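Local coordinates for protein acetylxylan esterase A (Aspergillus awamori, PDB 5X6S) that cleaves acetyl side groups from the xylan backbone, as a secreted serine esterase of carbohydrate esterase family 1 acting in plant biomass degradation, at residues I21-N26 with S104-D109; V35-C40 with A122-V127; I65-P70 with N93-M98; T242-W245 with L249-I252. One frame throughout, in Å; residues are numbered along the deposited sequence.

Contact 1 (I21-N26 with S104-D109)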
loop_
_atom_site.group_PDB
_atom_site.type_symbol
_atom_site.label_atom_id
_atom_site.label_comp_id
_atom_site.label_asym_id
_atom_site.label_seq_id
_atom_site.Cartn_x
_atom_site.Cartn_y
_atom_site.Cartn_z
ATOM N N ILE A 21 8.373 16.198 -12.194
ATOM C CA ILE A 21 9.112 14.962 -11.926
ATOM C C ILE A 21 10.490 14.921 -12.541
ATOM O O ILE A 21 10.719 15.440 -13.648
ATOM C CB ILE A 21 8.346 13.700 -12.365
ATOM C CG1 ILE A 21 8.099 13.681 -13.869
ATOM C CG2 ILE A 21 7.012 13.655 -11.680
ATOM C CD1 ILE A 21 7.503 12.323 -14.313
ATOM N N TYR A 22 11.435 14.339 -11.811
ATOM C CA TYR A 22 12.717 14.027 -12.379
ATOM C C TYR A 22 12.761 12.541 -12.665
ATOM O O TYR A 22 12.728 11.721 -11.742
ATOM C CB TYR A 22 13.894 14.424 -11.496
ATOM C CG TYR A 22 15.227 14.144 -12.164
ATOM C CD1 TYR A 22 15.793 15.050 -13.062
ATOM C CD2 TYR A 22 15.927 12.988 -11.909
ATOM C CE1 TYR A 22 17.028 14.760 -13.710
ATOM C CE2 TYR A 22 17.143 12.710 -12.515
ATOM C CZ TYR A 22 17.695 13.615 -13.424
ATOM O OH TYR A 22 18.913 13.332 -14.016
ATOM N N VAL A 23 12.911 12.216 -13.949
ATOM C CA VAL A 23 13.079 10.827 -14.377
ATOM C C VAL A 23 14.552 10.621 -14.765
ATOM O O VAL A 23 15.017 11.237 -15.731
ATOM C CB VAL A 23 12.157 10.461 -15.569
ATOM C CG1 VAL A 23 12.293 8.987 -15.909
ATOM C CG2 VAL A 23 10.692 10.761 -15.249
ATOM N N PRO A 24 15.300 9.823 -13.987
ATOM C CA PRO A 24 16.720 9.738 -14.289
ATOM C C PRO A 24 17.029 8.986 -15.587
ATOM O O PRO A 24 16.224 8.198 -16.065
ATOM C CB PRO A 24 17.278 8.965 -13.107
ATOM C CG PRO A 24 16.136 8.112 -12.617
ATOM C CD PRO A 24 14.925 8.991 -12.838
ATOM N N ASN A 25 18.178 9.285 -16.149
ATOM C CA ASN A 25 18.751 8.458 -17.200
ATOM C C ASN A 25 18.921 7.011 -16.799
ATOM O O ASN A 25 18.502 6.150 -17.537
ATOM C CB ASN A 25 20.077 9.061 -17.643
ATOM C CG ASN A 25 19.850 10.308 -18.445
ATOM O OD1 ASN A 25 18.871 10.385 -19.243
ATOM N ND2 ASN A 25 20.708 11.311 -18.259
ATOM N N ASN A 26 19.502 6.761 -15.627
ATOM C CA ASN A 26 19.725 5.423 -15.087
ATOM C C ASN A 26 18.436 4.929 -14.370
ATOM O O ASN A 26 18.471 4.497 -13.239
ATOM C CB ASN A 26 20.964 5.425 -14.147
ATOM C CG ASN A 26 21.445 3.996 -13.749
ATOM O OD1 ASN A 26 21.275 3.045 -14.532
ATOM N ND2 ASN A 26 22.118 3.857 -12.546
ATOM N N SER A 104 1.517 4.308 -12.124
ATOM C CA SER A 104 1.018 3.721 -13.366
ATOM C C SER A 104 1.806 4.120 -14.602
ATOM O O SER A 104 2.134 3.264 -15.443
ATOM C CB SER A 104 -0.452 4.050 -13.547
ATOM O OG SER A 104 -0.893 3.505 -14.771
ATOM N N LYS A 105 2.130 5.398 -14.753
ATOM C CA LYS A 105 2.778 5.849 -15.984
ATOM C C LYS A 105 4.153 5.191 -16.187
ATOM O O LYS A 105 4.518 4.814 -17.328
ATOM C CB LYS A 105 2.883 7.363 -16.065
ATOM C CG LYS A 105 3.689 7.889 -17.258
ATOM C CD LYS A 105 2.831 8.106 -18.508
ATOM C CE LYS A 105 3.664 8.709 -19.668
ATOM N NZ LYS A 105 4.131 10.109 -19.385
ATOM N N TYR A 106 4.899 5.016 -15.088
ATOM C CA TYR A 106 6.264 4.501 -15.198
ATOM C C TYR A 106 6.457 3.083 -14.712
ATOM O O TYR A 106 7.545 2.614 -14.683
ATOM C CB TYR A 106 7.262 5.456 -14.524
ATOM C CG TYR A 106 7.349 6.774 -15.228
ATOM C CD1 TYR A 106 6.515 7.797 -14.913
ATOM C CD2 TYR A 106 8.292 6.985 -16.265
ATOM C CE1 TYR A 106 6.586 9.024 -15.599
ATOM C CE2 TYR A 106 8.363 8.199 -16.958
ATOM C CZ TYR A 106 7.513 9.203 -16.624
ATOM O OH TYR A 106 7.583 10.403 -17.274
ATOM N N GLY A 107 5.399 2.392 -14.342
ATOM C CA GLY A 107 5.542 1.063 -13.801
ATOM C C GLY A 107 6.395 1.106 -12.556
ATOM O O GLY A 107 7.182 0.205 -12.302
ATOM N N ALA A 108 6.224 2.133 -11.730
ATOM C CA ALA A 108 6.969 2.239 -10.477
ATOM C C ALA A 108 6.496 1.246 -9.443
ATOM O O ALA A 108 5.365 0.802 -9.484
ATOM C CB ALA A 108 6.878 3.657 -9.923
ATOM N N ASP A 109 7.360 0.888 -8.499
ATOM C CA ASP A 109 7.018 -0.126 -7.523
ATOM C C ASP A 109 6.285 0.545 -6.370
ATOM O O ASP A 109 6.842 1.369 -5.636
ATOM C CB ASP A 109 8.262 -0.880 -7.089
ATOM C CG ASP A 109 7.992 -2.081 -6.241
ATOM O OD1 ASP A 109 7.035 -2.087 -5.451
ATOM O OD2 ASP A 109 8.821 -3.020 -6.308
#
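Ile21 and Val23, alternate residues on strand 18-23, send their side chains out to meet Tyr106 near the end of the helix that runs into 104-109. No hydrogen bond joins the two segments; aliphatic methyls pack on the phenol end of the tyrosine, hydroxyl included. Ile21 brings only its terminal methyl: CD1 lies 3.5 Å from Tyr106 OH and 3.7 Å from Tyr106 CE1. Its CG1 sits between the backbone N and the carbonyl carbon (chi1 62°), and the chain then runs straight on, which carries CD1 out to the ring. Val23 lies on the same side of the ring as Ile21 CD1 but nearer its CE2 side, with CG2 3.8 Å from Tyr106 CZ and CG1 4.1 Å from Tyr106 CE2. The tyrosine comes at both from the opposite direction, and each meets its ring at a slant. Gln5 of strand 3-7 and Ile63 of strand 63-68 also touch the tyrosine. At Gly107, with positive phi, the chain leaves helical geometry.

Among polar groups, Asp109 OD2 accepts hydrogen bonds from His86 and Asn87 of the second subunit, and at the other segment Glu58 is bonded to Tyr22 OH and to the backbone N of Asn25 and Asn26.

Strand 18-23 is the antiparallel second strand of the sheet, and its packing against the C-terminal part of a crossover helix belongs to the alpha/beta-hydrolase fold.

Contact 2 (V35-C40 with A122-V127)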
loop_
_atom_site.group_PDB
_atom_site.type_symbol
_atom_site.label_atom_id
_atom_site.label_comp_id
_atom_site.label_asym_id
_atom_site.label_seq_id
_atom_site.Cartn_x
_atom_site.Cartn_y
_atom_site.Cartn_z
ATOM N N VAL A 35 9.017 11.470 -3.071
ATOM C CA VAL A 35 8.290 12.702 -3.156
ATOM C C VAL A 35 9.059 13.698 -2.259
ATOM O O VAL A 35 9.233 13.430 -1.051
ATOM C CB VAL A 35 6.792 12.582 -2.705
ATOM C CG1 VAL A 35 6.063 13.900 -2.812
ATOM C CG2 VAL A 35 6.021 11.476 -3.412
ATOM N N ALA A 36 9.530 14.796 -2.845
ATOM C CA ALA A 36 10.379 15.764 -2.180
ATOM C C ALA A 36 9.662 17.122 -2.152
ATOM O O ALA A 36 9.416 17.749 -3.216
ATOM C CB ALA A 36 11.747 15.866 -2.885
ATOM N N ILE A 37 9.287 17.577 -0.939
ATOM C CA ILE A 37 8.327 18.659 -0.777
ATOM C C ILE A 37 8.974 19.936 -0.229
ATOM O O ILE A 37 9.582 19.917 0.865
ATOM C CB ILE A 37 7.157 18.249 0.134
ATOM C CG1 ILE A 37 6.573 16.883 -0.300
ATOM C CG2 ILE A 37 6.114 19.370 0.189
ATOM C CD1 ILE A 37 5.443 16.338 0.604
ATOM N N HIS A 38 8.868 21.020 -1.008
ATOM C CA HIS A 38 9.640 22.207 -0.808
ATOM C C HIS A 38 9.137 23.068 0.390
ATOM O O HIS A 38 8.026 22.867 0.888
ATOM C CB HIS A 38 9.631 23.038 -2.088
ATOM C CG HIS A 38 8.325 23.698 -2.381
ATOM N ND1 HIS A 38 7.888 24.836 -1.724
ATOM C CD2 HIS A 38 7.367 23.395 -3.283
ATOM C CE1 HIS A 38 6.719 25.206 -2.202
ATOM N NE2 HIS A 38 6.370 24.349 -3.158
ATOM N N TYR A 39 9.990 24.007 0.812
ATOM C CA TYR A 39 9.758 24.969 1.932
ATOM C C TYR A 39 9.016 26.241 1.470
ATOM O O TYR A 39 8.861 26.493 0.278
ATOM C CB TYR A 39 11.127 25.311 2.569
ATOM C CG TYR A 39 12.216 25.504 1.535
ATOM C CD1 TYR A 39 12.214 26.630 0.690
ATOM C CD2 TYR A 39 13.167 24.522 1.312
ATOM C CE1 TYR A 39 13.188 26.797 -0.302
ATOM C CE2 TYR A 39 14.143 24.659 0.332
ATOM C CZ TYR A 39 14.146 25.801 -0.488
ATOM O OH TYR A 39 15.093 25.935 -1.451
ATOM N N CYS A 40 8.532 27.070 2.400
ATOM C CA CYS A 40 7.918 28.368 2.009
ATOM C C CYS A 40 8.863 29.174 1.176
ATOM O O CYS A 40 10.070 29.042 1.338
ATOM C CB CYS A 40 7.545 29.224 3.223
ATOM S SG CYS A 40 6.283 28.550 4.337
ATOM N N ALA A 122 8.181 19.793 5.304
ATOM C CA ALA A 122 8.223 18.779 6.373
ATOM C C ALA A 122 6.887 18.706 7.118
ATOM O O ALA A 122 6.470 17.602 7.528
ATOM C CB ALA A 122 9.359 19.032 7.324
ATOM N N MET A 123 6.246 19.851 7.316
ATOM C CA MET A 123 4.875 19.855 7.863
ATOM C C MET A 123 3.945 19.002 6.960
ATOM O O MET A 123 3.172 18.163 7.433
ATOM C CB MET A 123 4.321 21.234 7.946
ATOM C CG MET A 123 5.140 22.227 8.776
ATOM S SD MET A 123 4.234 23.753 8.861
ATOM C CE MET A 123 5.533 24.958 9.059
ATOM N N MET A 124 4.044 19.235 5.661
ATOM C CA MET A 124 3.238 18.492 4.679
ATOM C C MET A 124 3.641 17.018 4.665
ATOM O O MET A 124 2.785 16.130 4.487
ATOM C CB MET A 124 3.352 19.143 3.301
ATOM C CG MET A 124 2.591 18.372 2.197
ATOM S SD MET A 124 0.851 18.094 2.545
ATOM C CE MET A 124 0.173 19.616 1.932
ATOM N N THR A 125 4.913 16.717 4.928
ATOM C CA THR A 125 5.303 15.324 5.006
ATOM C C THR A 125 4.518 14.584 6.096
ATOM O O THR A 125 4.029 13.467 5.875
ATOM C CB THR A 125 6.855 15.183 5.173
ATOM O OG1 THR A 125 7.470 15.701 3.993
ATOM C CG2 THR A 125 7.289 13.755 5.321
ATOM N N ASN A 126 4.397 15.192 7.271
ATOM C CA ASN A 126 3.638 14.602 8.352
ATOM C C ASN A 126 2.200 14.475 7.958
ATOM O O ASN A 126 1.602 13.489 8.227
ATOM C CB ASN A 126 3.751 15.361 9.649
ATOM C CG ASN A 126 5.062 15.094 10.362
ATOM O OD1 ASN A 126 5.511 13.985 10.501
ATOM N ND2 ASN A 126 5.680 16.141 10.740
ATOM N N VAL A 127 1.673 15.475 7.305
ATOM C CA VAL A 127 0.259 15.463 6.845
ATOM C C VAL A 127 0.023 14.313 5.852
ATOM O O VAL A 127 -0.988 13.558 5.948
ATOM C CB VAL A 127 -0.189 16.825 6.294
ATOM C CG1 VAL A 127 -1.568 16.733 5.612
ATOM C CG2 VAL A 127 -0.272 17.869 7.411
#
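Strand 35-37 passes over the first turns of the helix in 122-127 with Ile37 nearest to it: the CA atoms of Ile37 and Ala122 are 7.2 Å apart. Within the helix the i to i+4 bonds run from Asn126 N to Ala122 O and from Val127 N to Met123 O.

Ile37 carries the contact alone on its side. Its CD1 sits 3.8 Å from Met124 CG and 4.0 Å from Thr125 OG1, while its CG2 branch lies 4.2 Å from Met124 CB. The methionine crosses the isoleucine at about a right angle; CG is anti to the backbone N (chi1 177°), and bends at chi2 and chi3 take the sulfur end away from Ile37; the side chain also touches Asn91 and Ile95 of helix 91-106. The hydroxyl of Thr125 is bonded to Gly121 O, one turn back.

This is the central region of an alpha/beta hydrolase. The helix follows the nucleophile elbow, where Ser119 is by similarity the charge-relay serine, and Ile37 pairs by its backbone with Thr116 and Ser118 of the strand leading into that turn.

Past the strand, His38 ND1 donates to Tyr39 O over 2.8 Å, at 163° at the hydrogen. The acceptor lies in the imidazole plane, although the donor stands 37° above the carbonyl plane. His38 NE2 is hydrogen-bonded to Ser69 N, and Cys40 SG forms a disulfide with Cys75 SG.

Contact 3 (I65-P70 with N93-M98)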
loop_
_atom_site.group_PDB
_atom_site.type_symbol
_atom_site.label_atom_id
_atom_site.label_comp_id
_atom_site.label_asym_id
_atom_site.label_seq_id
_atom_site.Cartn_x
_atom_site.Cartn_y
_atom_site.Cartn_z
ATOM N N ILE A 65 9.352 13.094 -7.391
ATOM C CA ILE A 65 8.196 13.967 -7.627
ATOM C C ILE A 65 8.377 15.186 -6.763
ATOM O O ILE A 65 8.640 15.048 -5.576
ATOM C CB ILE A 65 6.834 13.321 -7.265
ATOM C CG1 ILE A 65 6.561 12.100 -8.149
ATOM C CG2 ILE A 65 5.712 14.374 -7.386
ATOM C CD1 ILE A 65 5.377 11.237 -7.629
ATOM N N TYR A 66 8.252 16.372 -7.369
ATOM C CA TYR A 66 8.442 17.638 -6.664
ATOM C C TYR A 66 7.142 18.401 -6.767
ATOM O O TYR A 66 6.910 19.092 -7.780
ATOM C CB TYR A 66 9.625 18.460 -7.292
ATOM C CG TYR A 66 10.969 17.771 -7.324
ATOM C CD1 TYR A 66 11.857 17.828 -6.224
ATOM C CD2 TYR A 66 11.384 17.068 -8.456
ATOM C CE1 TYR A 66 13.108 17.231 -6.261
ATOM C CE2 TYR A 66 12.634 16.459 -8.498
ATOM C CZ TYR A 66 13.480 16.500 -7.418
ATOM O OH TYR A 66 14.689 15.858 -7.507
ATOM N N PRO A 67 6.252 18.287 -5.755
ATOM C CA PRO A 67 5.004 19.063 -5.807
ATOM C C PRO A 67 5.340 20.541 -5.645
ATOM O O PRO A 67 6.379 20.855 -5.105
ATOM C CB PRO A 67 4.212 18.564 -4.571
ATOM C CG PRO A 67 4.824 17.203 -4.248
ATOM C CD PRO A 67 6.309 17.455 -4.543
ATOM N N SER A 68 4.468 21.417 -6.170
ATOM C CA SER A 68 4.747 22.858 -6.180
ATOM C C SER A 68 3.540 23.633 -5.673
ATOM O O SER A 68 2.471 23.591 -6.257
ATOM C CB SER A 68 5.104 23.316 -7.578
ATOM O OG SER A 68 5.973 24.383 -7.490
ATOM N N SER A 69 3.723 24.350 -4.586
ATOM C CA SER A 69 2.618 25.039 -3.930
ATOM C C SER A 69 1.957 26.039 -4.871
ATOM O O SER A 69 2.655 26.753 -5.611
ATOM C CB SER A 69 3.063 25.766 -2.681
ATOM O OG SER A 69 1.965 26.475 -2.136
ATOM N N PRO A 70 0.613 26.062 -4.865
ATOM C CA PRO A 70 -0.100 27.017 -5.689
ATOM C C PRO A 70 -0.224 28.392 -5.032
ATOM O O PRO A 70 -0.768 29.316 -5.680
ATOM C CB PRO A 70 -1.499 26.406 -5.801
ATOM C CG PRO A 70 -1.675 25.700 -4.469
ATOM C CD PRO A 70 -0.305 25.159 -4.127
ATOM N N ASN A 93 -4.252 15.775 -1.053
ATOM C CA ASN A 93 -4.954 14.942 -2.013
ATOM C C ASN A 93 -4.300 15.039 -3.411
ATOM O O ASN A 93 -4.106 14.059 -4.071
ATOM C CB ASN A 93 -6.423 15.331 -2.069
ATOM C CG ASN A 93 -7.364 14.200 -2.487
ATOM O OD1 ASN A 93 -8.511 14.193 -2.094
ATOM N ND2 ASN A 93 -6.879 13.256 -3.241
ATOM N N SER A 94 -3.949 16.247 -3.815
ATOM C CA SER A 94 -3.251 16.441 -5.043
ATOM C C SER A 94 -1.936 15.684 -5.091
ATOM O O SER A 94 -1.656 15.012 -6.085
ATOM C CB SER A 94 -3.026 17.940 -5.269
ATOM O OG SER A 94 -4.270 18.573 -5.575
ATOM N N ILE A 95 -1.135 15.790 -4.024
ATOM C CA ILE A 95 0.142 15.102 -3.958
ATOM C C ILE A 95 -0.062 13.587 -4.072
ATOM O O ILE A 95 0.685 12.883 -4.788
ATOM C CB ILE A 95 0.919 15.475 -2.662
ATOM C CG1 ILE A 95 1.305 16.975 -2.699
ATOM C CG2 ILE A 95 2.172 14.617 -2.526
ATOM C CD1 ILE A 95 1.968 17.442 -1.406
ATOM N N ALA A 96 -1.080 13.074 -3.401
ATOM C CA ALA A 96 -1.443 11.662 -3.487
ATOM C C ALA A 96 -1.658 11.229 -4.946
ATOM O O ALA A 96 -1.139 10.178 -5.378
ATOM C CB ALA A 96 -2.677 11.394 -2.691
ATOM N N ASN A 97 -2.410 12.025 -5.701
ATOM C CA ASN A 97 -2.683 11.758 -7.096
ATOM C C ASN A 97 -1.451 11.802 -8.001
ATOM O O ASN A 97 -1.342 11.054 -9.005
ATOM C CB ASN A 97 -3.828 12.660 -7.577
ATOM C CG ASN A 97 -5.145 12.348 -6.910
ATOM O OD1 ASN A 97 -5.332 11.253 -6.380
ATOM N ND2 ASN A 97 -6.059 13.318 -6.884
ATOM N N MET A 98 -0.484 12.651 -7.673
ATOM C CA MET A 98 0.792 12.669 -8.382
ATOM C C MET A 98 1.495 11.319 -8.229
ATOM O O MET A 98 2.100 10.785 -9.188
ATOM C CB MET A 98 1.707 13.734 -7.801
ATOM C CG MET A 98 1.228 15.126 -7.977
ATOM S SD MET A 98 2.284 16.351 -7.191
ATOM C CE MET A 98 1.176 17.712 -6.978
#
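Met98 O, a carbonyl on the helical segment 93-98, has a hydrogen bond from Thr102 OG1 one turn further on and, from the sheet, the methyl CD1 of Ile65 lying 3.7 Å away. The methyl packs against this carbonyl without bonding to it. No hydrogen bond passes between strand 65-68 and the helix, and the rest of the interface is carbon and sulfur.

The two elements run nearly antiparallel, their short axes 9.6 Å apart and at 152°. Ile65 and Pro67, two residues apart, point to the helix, whereas Tyr66 and Ser68 turn to the opposite side of the sheet. Met98 reaches both. Its CG lies beside the backbone N (chi1 -65°) and the chain is extended from there, so SD is carried toward the strand, between Ile65 and Pro67, to a place 4.0 Å from Ile65 CG2 and 3.9 Å from Pro67 CB. The methyl CE ends close to the same Pro67 CB. The proline's second partner is Ile95, whose CG1 comes to 3.8 Å from Pro67 CB, the two side chains at about a right angle, and whose CD1 and CG2 both come close to Pro67 CG. The proline ring is thereby packed against two residues a turn apart on the helix.

Val35 of the next strand touches Pro67 and Ile95, and Met19 of strand 18-23 touches Met98, widening the same buried layer. Helix 91-106 leads from strand 63-68 to strand 113-118, a beta-alpha-beta crossover, and its packing on the central sheet is characteristic of the alpha/beta-hydrolase fold.

Contact 4 (T242-W245 with L249-I252)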
loop_
_atom_site.group_PDB
_atom_site.type_symbol
_atom_site.label_atom_id
_atom_site.label_comp_id
_atom_site.label_asym_id
_atom_site.label_seq_id
_atom_site.Cartn_x
_atom_site.Cartn_y
_atom_site.Cartn_z
ATOM N N THR A 242 20.445 10.142 17.648
ATOM C CA THR A 242 19.340 9.337 17.119
ATOM C C THR A 242 18.666 8.533 18.238
ATOM O O THR A 242 19.319 7.798 18.947
ATOM C CB THR A 242 19.824 8.395 15.995
ATOM O OG1 THR A 242 20.376 9.178 14.917
ATOM C CG2 THR A 242 18.693 7.593 15.425
ATOM N N THR A 243 17.351 8.694 18.377
ATOM C CA THR A 243 16.536 7.869 19.255
ATOM C C THR A 243 15.618 6.991 18.383
ATOM O O THR A 243 14.826 7.522 17.608
ATOM C CB THR A 243 15.687 8.756 20.167
ATOM O OG1 THR A 243 16.534 9.610 20.958
ATOM C CG2 THR A 243 14.815 7.890 21.090
ATOM N N ILE A 244 15.775 5.675 18.479
ATOM C CA ILE A 244 14.887 4.709 17.850
ATOM C C ILE A 244 13.774 4.231 18.807
ATOM O O ILE A 244 14.053 3.547 19.794
ATOM C CB ILE A 244 15.685 3.506 17.351
ATOM C CG1 ILE A 244 16.817 3.984 16.410
ATOM C CG2 ILE A 244 14.762 2.463 16.702
ATOM C CD1 ILE A 244 17.692 2.855 15.926
ATOM N N TRP A 245 12.529 4.623 18.546
ATOM C CA TRP A 245 11.406 4.146 19.360
ATOM C C TRP A 245 10.986 2.776 18.895
ATOM O O TRP A 245 10.526 1.958 19.687
ATOM C CB TRP A 245 10.257 5.128 19.360
ATOM C CG TRP A 245 10.332 6.271 20.303
ATOM C CD1 TRP A 245 9.762 6.354 21.565
ATOM C CD2 TRP A 245 10.940 7.544 20.060
ATOM N NE1 TRP A 245 9.976 7.600 22.086
ATOM C CE2 TRP A 245 10.712 8.344 21.199
ATOM C CE3 TRP A 245 11.656 8.088 18.977
ATOM C CZ2 TRP A 245 11.174 9.657 21.301
ATOM C CZ3 TRP A 245 12.126 9.369 19.085
ATOM C CH2 TRP A 245 11.889 10.148 20.239
ATOM N N LEU A 249 9.513 4.380 13.930
ATOM C CA LEU A 249 9.786 5.708 14.415
ATOM C C LEU A 249 11.205 5.883 14.954
ATOM O O LEU A 249 11.594 5.215 15.930
ATOM C CB LEU A 249 8.799 6.167 15.496
ATOM C CG LEU A 249 9.075 7.528 16.062
ATOM C CD1 LEU A 249 8.933 8.705 15.059
ATOM C CD2 LEU A 249 8.219 7.830 17.280
ATOM N N GLN A 250 11.927 6.820 14.349
ATOM C CA GLN A 250 13.121 7.338 14.950
ATOM C C GLN A 250 13.200 8.850 14.872
ATOM O O GLN A 250 12.662 9.470 13.941
ATOM C CB GLN A 250 14.350 6.640 14.411
ATOM C CG GLN A 250 14.705 6.943 13.000
ATOM C CD GLN A 250 15.939 6.230 12.503
ATOM O OE1 GLN A 250 16.865 6.857 12.057
ATOM N NE2 GLN A 250 15.912 4.940 12.501
ATOM N N GLY A 251 13.823 9.455 15.873
ATOM C CA GLY A 251 13.958 10.890 15.918
ATOM C C GLY A 251 15.455 11.223 15.896
ATOM O O GLY A 251 16.253 10.482 16.484
ATOM N N ILE A 252 15.808 12.325 15.238
ATOM C CA ILE A 252 17.215 12.748 15.155
ATOM C C ILE A 252 17.246 14.210 15.560
ATOM O O ILE A 252 16.723 15.079 14.865
ATOM C CB ILE A 252 17.835 12.477 13.743
ATOM C CG1 ILE A 252 17.749 10.995 13.453
ATOM C CG2 ILE A 252 19.283 12.981 13.681
ATOM C CD1 ILE A 252 17.554 10.622 12.050
#
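Thr243 and Gly251 form a hydrogen-bonded antiparallel pair between strands 242-245 and 249-252, with Thr242-Ile252 and Ile244-Gln250 as the non-hydrogen-bonded pairs around it. Thr243 N to Gly251 O and Gly251 N to Thr243 O are both 2.8 Å and close to straight; Trp245 N to Leu249 O is equally short but more bent, 139° at the hydrogen.

On one face Thr242, Ile244, Gln250 and Ile252 stand together. Thr242 OG1 lies 3.5 Å from Ile252 CG1, side chains pointing the same way, but its polar partner is Thr235 O. Gln250 starts with CG between the backbone N and carbonyl carbon (chi1 70°) and then runs extended out from that face, alongside Ile244; NE2 stops 4.1 Å from Ile244 CG1, and OE1 is bonded to Gln195 NE2.

These strands form a beta hairpin near one end of the central sheet, with strand 230-232 beyond strand 240-246. Strand 249-254 runs parallel to strand 193-199, eighth in position across the sheet, the place of the last canonical alpha/beta-hydrolase strand.

The indole of Trp245 lies between two methyl groups. Leu249 CD2, 3.8 Å from Trp245 CE3, covers one face off-centre, and Thr243 CG2 covers the opposite face, also toward the rim. Gly251 has no side chain, and the ring's edge comes in there, Trp245 CZ3 at 3.6 Å from Gly251 N, which lies in the ring plane. Trp245 NE1 is hydrogen-bonded to Tyr225 O.

How the contacts relate
All four contacts involve one mixed sheet. Contacts 1 and 3 share helix 91-106, which packs on neighbouring strands 18-23 and 63-68; their centres are 16 Å apart, and they touch where Ile21 CG2 meets Ile65 CG1 at 3.9 Å. Contact 2 lies on the next strand, 33-37, beside strand 113-118 that leads to the nucleophile elbow, its centre 10 Å from that of contact 3, with Ala36 N probably bonded to Ile65 O. Along the chain contact 3 is nested within both others, and contacts 1 and 2 interlock. Contact 4 comes later, on the far side of the elbow strand from contacts 1 and 3, its centre about 27 Å from that of contact 3.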